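Local coordinates for protein Bd3459 (Bdellovibrio bacteriovorus, PDB 5CEC) that probably cleaves peptidoglycan peptide cross-links as a serine endopeptidase or carboxypeptidase of a predatory bacterium, and is bound by the ankyrin-repeat immunity protein Bd3460, at residues Met368-Val371 and Gly376-Tyr379; Val75-Ala80 and Tyr315-Ser320. The protein carries 1 engineered substitution. All blocks are in the same frame, centred on the assembly; numbering follows the deposited sequence.

Contact 1: residues Met368-Val371 and Gly376-Tyr379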
loop_
_atom_site.group_PDB
_atom_site.type_symbol
_atom_site.label_atom_id
_atom_site.label_comp_id
_atom_site.label_asym_id
_atom_site.label_seq_id
_atom_site.Cartn_x
_atom_site.Cartn_y
_atom_site.Cartn_z
ATOM N N MET A 368 12.055 -0.373 -0.354
ATOM C CA MET A 368 12.991 -1.487 -0.420
ATOM C C MET A 368 12.433 -2.542 -1.361
ATOM O O MET A 368 11.211 -2.677 -1.521
ATOM C CB MET A 368 13.292 -2.063 0.959
ATOM C CG MET A 368 12.171 -2.855 1.592
ATOM S SD MET A 368 12.461 -3.386 3.300
ATOM C CE MET A 368 13.433 -4.829 3.017
ATOM N N GLY A 369 13.316 -3.382 -1.886
ATOM C CA GLY A 369 12.873 -4.430 -2.796
ATOM C C GLY A 369 14.006 -4.935 -3.644
ATOM O O GLY A 369 15.192 -4.939 -3.240
ATOM N N SER A 370 13.624 -5.397 -4.824
ATOM C CA SER A 370 14.563 -5.870 -5.806
ATOM C C SER A 370 14.339 -5.182 -7.136
ATOM O O SER A 370 13.204 -4.835 -7.522
ATOM C CB SER A 370 14.426 -7.384 -5.989
ATOM O OG SER A 370 13.204 -7.716 -6.621
ATOM N N VAL A 371 15.448 -4.994 -7.846
ATOM C CA VAL A 371 15.406 -4.586 -9.239
ATOM C C VAL A 371 15.979 -5.687 -10.117
ATOM O O VAL A 371 16.988 -6.303 -9.762
ATOM C CB VAL A 371 16.145 -3.239 -9.492
ATOM C CG1 VAL A 371 15.453 -2.070 -8.779
ATOM C CG2 VAL A 371 17.613 -3.276 -9.109
ATOM N N GLY A 376 21.189 -8.913 -13.627
ATOM C CA GLY A 376 20.546 -9.784 -12.646
ATOM C C GLY A 376 19.785 -9.025 -11.565
ATOM O O GLY A 376 19.562 -7.802 -11.645
ATOM N N GLU A 377 19.369 -9.793 -10.566
ATOM C CA GLU A 377 18.488 -9.336 -9.520
ATOM C C GLU A 377 19.332 -8.653 -8.465
ATOM O O GLU A 377 20.318 -9.213 -7.999
ATOM C CB GLU A 377 17.764 -10.521 -8.898
ATOM C CG GLU A 377 16.857 -10.182 -7.730
ATOM C CD GLU A 377 16.292 -11.390 -6.981
ATOM O OE1 GLU A 377 16.712 -12.539 -7.201
ATOM O OE2 GLU A 377 15.425 -11.179 -6.132
ATOM N N ILE A 378 18.962 -7.435 -8.095
ATOM C CA ILE A 378 19.697 -6.665 -7.096
ATOM C C ILE A 378 18.738 -6.231 -5.994
ATOM O O ILE A 378 17.698 -5.611 -6.268
ATOM C CB ILE A 378 20.375 -5.438 -7.699
ATOM C CG1 ILE A 378 21.235 -5.800 -8.906
ATOM C CG2 ILE A 378 21.205 -4.698 -6.647
ATOM C CD1 ILE A 378 21.736 -4.613 -9.640
ATOM N N TYR A 379 19.077 -6.517 -4.731
ATOM C CA TYR A 379 18.302 -5.999 -3.595
ATOM C C TYR A 379 18.703 -4.565 -3.280
ATOM O O TYR A 379 19.873 -4.185 -3.422
ATOM C CB TYR A 379 18.567 -6.835 -2.323
ATOM C CG TYR A 379 18.318 -8.312 -2.494
ATOM C CD1 TYR A 379 17.084 -8.779 -2.934
ATOM C CD2 TYR A 379 19.309 -9.260 -2.223
ATOM C CE1 TYR A 379 16.841 -10.122 -3.103
ATOM C CE2 TYR A 379 19.069 -10.607 -2.382
ATOM C CZ TYR A 379 17.847 -11.043 -2.842
ATOM O OH TYR A 379 17.616 -12.387 -3.029
HETATM O O HOH W 1 12.673 -10.331 -7.130
#

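Contact 2: residues Val75-Ala80 and Tyr315-Ser320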
loop_
_atom_site.group_PDB
_atom_site.type_symbol
_atom_site.label_atom_id
_atom_site.label_comp_id
_atom_site.label_asym_id
_atom_site.label_seq_id
_atom_site.Cartn_x
_atom_site.Cartn_y
_atom_site.Cartn_z
ATOM N N VAL A 75 9.532 -6.997 6.777
ATOM C CA VAL A 75 10.085 -7.766 7.891
ATOM C C VAL A 75 9.004 -8.674 8.474
ATOM O O VAL A 75 9.222 -9.876 8.709
ATOM C CB VAL A 75 10.662 -6.843 8.975
ATOM C CG1 VAL A 75 11.358 -7.673 10.042
ATOM C CG2 VAL A 75 11.700 -5.880 8.370
ATOM N N THR A 76 7.811 -8.123 8.653
ATOM C CA THR A 76 6.661 -8.953 9.116
ATOM C C THR A 76 6.368 -10.101 8.115
ATOM O O THR A 76 6.047 -11.204 8.540
ATOM C CB THR A 76 5.457 -8.045 9.334
ATOM O OG1 THR A 76 5.845 -7.009 10.252
ATOM C CG2 THR A 76 4.263 -8.806 9.863
ATOM N N THR A 77 6.491 -9.797 6.822
ATOM C CA THR A 77 6.307 -10.785 5.742
ATOM C C THR A 77 7.308 -11.918 5.927
ATOM O O THR A 77 6.920 -13.084 5.886
ATOM C CB THR A 77 6.460 -10.106 4.384
ATOM O OG1 THR A 77 5.405 -9.155 4.228
ATOM C CG2 THR A 77 6.370 -11.046 3.267
ATOM N N LEU A 78 8.581 -11.593 6.130
ATOM C CA LEU A 78 9.606 -12.635 6.340
ATOM C C LEU A 78 9.239 -13.484 7.563
ATOM O O LEU A 78 9.292 -14.721 7.509
ATOM C CB LEU A 78 10.963 -11.981 6.565
ATOM C CG LEU A 78 12.067 -12.929 7.021
ATOM C CD1 LEU A 78 12.325 -14.055 6.022
ATOM C CD2 LEU A 78 13.348 -12.182 7.305
ATOM N N TRP A 79 8.900 -12.828 8.674
ATOM C CA TRP A 79 8.591 -13.553 9.909
ATOM C C TRP A 79 7.442 -14.539 9.652
ATOM O O TRP A 79 7.537 -15.717 10.021
ATOM C CB TRP A 79 8.240 -12.585 11.046
ATOM C CG TRP A 79 8.140 -13.185 12.382
ATOM C CD1 TRP A 79 8.685 -14.382 12.814
ATOM C CD2 TRP A 79 7.549 -12.591 13.527
ATOM N NE1 TRP A 79 8.440 -14.559 14.143
ATOM C CE2 TRP A 79 7.739 -13.479 14.605
ATOM C CE3 TRP A 79 6.844 -11.405 13.751
ATOM C CZ2 TRP A 79 7.303 -13.194 15.864
ATOM C CZ3 TRP A 79 6.392 -11.153 15.016
ATOM C CH2 TRP A 79 6.596 -12.051 16.041
ATOM N N ALA A 80 6.364 -14.065 9.014
ATOM C CA ALA A 80 5.212 -14.913 8.748
ATOM C C ALA A 80 5.578 -16.073 7.783
ATOM O O ALA A 80 5.108 -17.202 7.954
ATOM C CB ALA A 80 4.054 -14.080 8.230
ATOM N N TYR A 315 17.181 -10.800 1.315
ATOM C CA TYR A 315 17.904 -12.033 0.982
ATOM C C TYR A 315 17.218 -13.245 1.581
ATOM O O TYR A 315 16.967 -14.263 0.896
ATOM C CB TYR A 315 19.328 -11.959 1.498
ATOM C CG TYR A 315 20.080 -13.219 1.255
ATOM C CD1 TYR A 315 20.011 -14.283 2.148
ATOM C CD2 TYR A 315 20.837 -13.366 0.108
ATOM C CE1 TYR A 315 20.698 -15.446 1.914
ATOM C CE2 TYR A 315 21.515 -14.532 -0.154
ATOM C CZ TYR A 315 21.458 -15.596 0.752
ATOM O OH TYR A 315 22.101 -16.754 0.543
ATOM N N SER A 316 16.871 -13.141 2.860
ATOM C CA SER A 316 16.237 -14.238 3.591
ATOM C C SER A 316 14.826 -14.537 3.113
ATOM O O SER A 316 14.429 -15.704 3.038
ATOM C CB SER A 316 16.273 -13.977 5.102
ATOM O OG SER A 316 17.597 -13.967 5.591
ATOM N N LEU A 317 14.038 -13.493 2.809
ATOM C CA LEU A 317 12.707 -13.680 2.295
ATOM C C LEU A 317 12.753 -14.373 0.945
ATOM O O LEU A 317 11.965 -15.303 0.680
ATOM C CB LEU A 317 12.001 -12.321 2.211
ATOM C CG LEU A 317 10.581 -12.347 1.634
ATOM C CD1 LEU A 317 9.647 -13.280 2.403
ATOM C CD2 LEU A 317 10.017 -10.942 1.647
ATOM N N ASP A 318 13.621 -13.880 0.063
ATOM C CA ASP A 318 13.791 -14.483 -1.250
ATOM C C ASP A 318 14.162 -15.971 -1.109
ATOM O O ASP A 318 13.615 -16.834 -1.822
ATOM C CB ASP A 318 14.836 -13.716 -2.057
ATOM C CG ASP A 318 14.536 -13.625 -3.541
ATOM O OD1 ASP A 318 13.492 -14.117 -4.019
ATOM O OD2 ASP A 318 15.389 -13.030 -4.239
ATOM N N LYS A 319 15.057 -16.278 -0.180
ATOM C CA LYS A 319 15.534 -17.653 0.008
ATOM C C LYS A 319 14.378 -18.542 0.451
ATOM O O LYS A 319 14.167 -19.623 -0.117
ATOM C CB LYS A 319 16.649 -17.719 1.045
ATOM C CG LYS A 319 17.199 -19.134 1.240
ATOM C CD LYS A 319 18.321 -19.104 2.244
ATOM C CE LYS A 319 18.850 -20.492 2.513
ATOM N NZ LYS A 319 19.920 -20.483 3.549
ATOM N N SER A 320 13.595 -18.073 1.428
ATOM C CA SER A 320 12.481 -18.862 1.942
ATOM C C SER A 320 11.389 -19.056 0.877
ATOM O O SER A 320 10.826 -20.156 0.740
ATOM C CB SER A 320 11.913 -18.219 3.205
ATOM O OG SER A 320 12.879 -18.235 4.269
#

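Contact 1: residues Met368-Val371 and Gly376-Tyr379
Val371 and Ile378 face each other across two antiparallel strands, their side chains on one face of the sheet, while Ser370 and Tyr379 occupy the other. The two branched chains meet at an oblique angle: Val371 CG2 rests 3.8 Å from Ile378 CB. Branching at CB suits both to a strand, and Val406 and Ile410 of helix 394-411 cover the valine.

Beneath them the backbones close a hydrogen-bonded pair, with Val371 N to Ile378 O and Ile378 N to Val371 O both 2.8 Å. Ser370 and Tyr379 form the neighbouring non-hydrogen-bonded pair, so their CA atoms come within 4.3 Å. Ser370 CB approaches the Tyr379 ring obliquely, whereas Gly369 O sits at the ring's edge. Gly369 suits its backbone angles (phi 159°, psi -151°), where a CB would press on the preceding carbonyl O.

With CG anti to the backbone N (chi1 177°) and its chain extended, Glu377 brings OE2 to 3.9 Å from Ser370 CB. A water donates to Ser370 OG at 2.7 Å and to Glu377 OE2 at 3.0 Å; Tyr379 OH bonds to Asp318.

This is a beta hairpin, strands 364-373 and 376-385, within the central antiparallel sheet of a penicillin-binding-protein-like fold.

Contact 2: residues Val75-Ala80 and Tyr315-Ser320
Leu78 and Leu317 grip each other's helix reciprocally. Leu78 reaches across with CD1, which settles on the backbone of the facing helix, 3.7 Å from Leu317 N, while its CD2 lies 4.1 Å from Ser316 CB. In return Leu317 CD1 stands 4.0 Å from Leu78 CA, and its CD2 meets Thr77 CG2, also at 4.0 Å. The extension past CB swings the Leu78 fork toward the facing helix, though the bond to CB starts out across it.

The small Ser316 points its CB at the opposite helix and offers little bulk, so the Leu78 fork can lie against it; its OG is turned back to Lys312 O of its own helix. Thr77 likewise divides its two branches: its methyl faces Leu317, and its OG1 is held by bonds to Lys73 O, one turn earlier, and to Asn248 ND2, which fixes the rotation of the side chain.

Leu78 also packs on Val313, extending the same interface along helix 307-322. Further out, Tyr272 of helix 265-277 touches Leu78, Leu328 touches Leu317, and Leu244 and Met247 of helix 240-250 cover Thr77. The axes of the two short segments pass 9.6 Å apart at 37°, running broadly the same way.

No hydrogen bond joins the two segments. Their cohesion rests on van der Waals contact and burial of apolar surface, while the Thr77 and Ser316 hydroxyls find their partners outside the interface.

Helix 307-322 joins the two contacts, whose centres lie 14 Å apart. Its Leu317 faces helix 72-84 in contact 2, whereas Asp318 turns to the hairpin of contact 1, where its OD2 lies 2.6 Å from Tyr379 OH in a probable hydrogen bond. Asp318 OD2 is also 2.6 Å from Glu377 OE2, a closeness of two acids that suggests a shared proton. Tyr379 CE2 packs 3.8 Å from Tyr315 CA. Both contacts lie beside the probable active site, Gly369 and Thr77 being near its residues without touching them: an SxxK-like pattern, Ser70 and Lys73, at the start of helix 72-84, with Lys357 on strand 354-361, consistent with the S13 family of penicillin-binding serine peptidases.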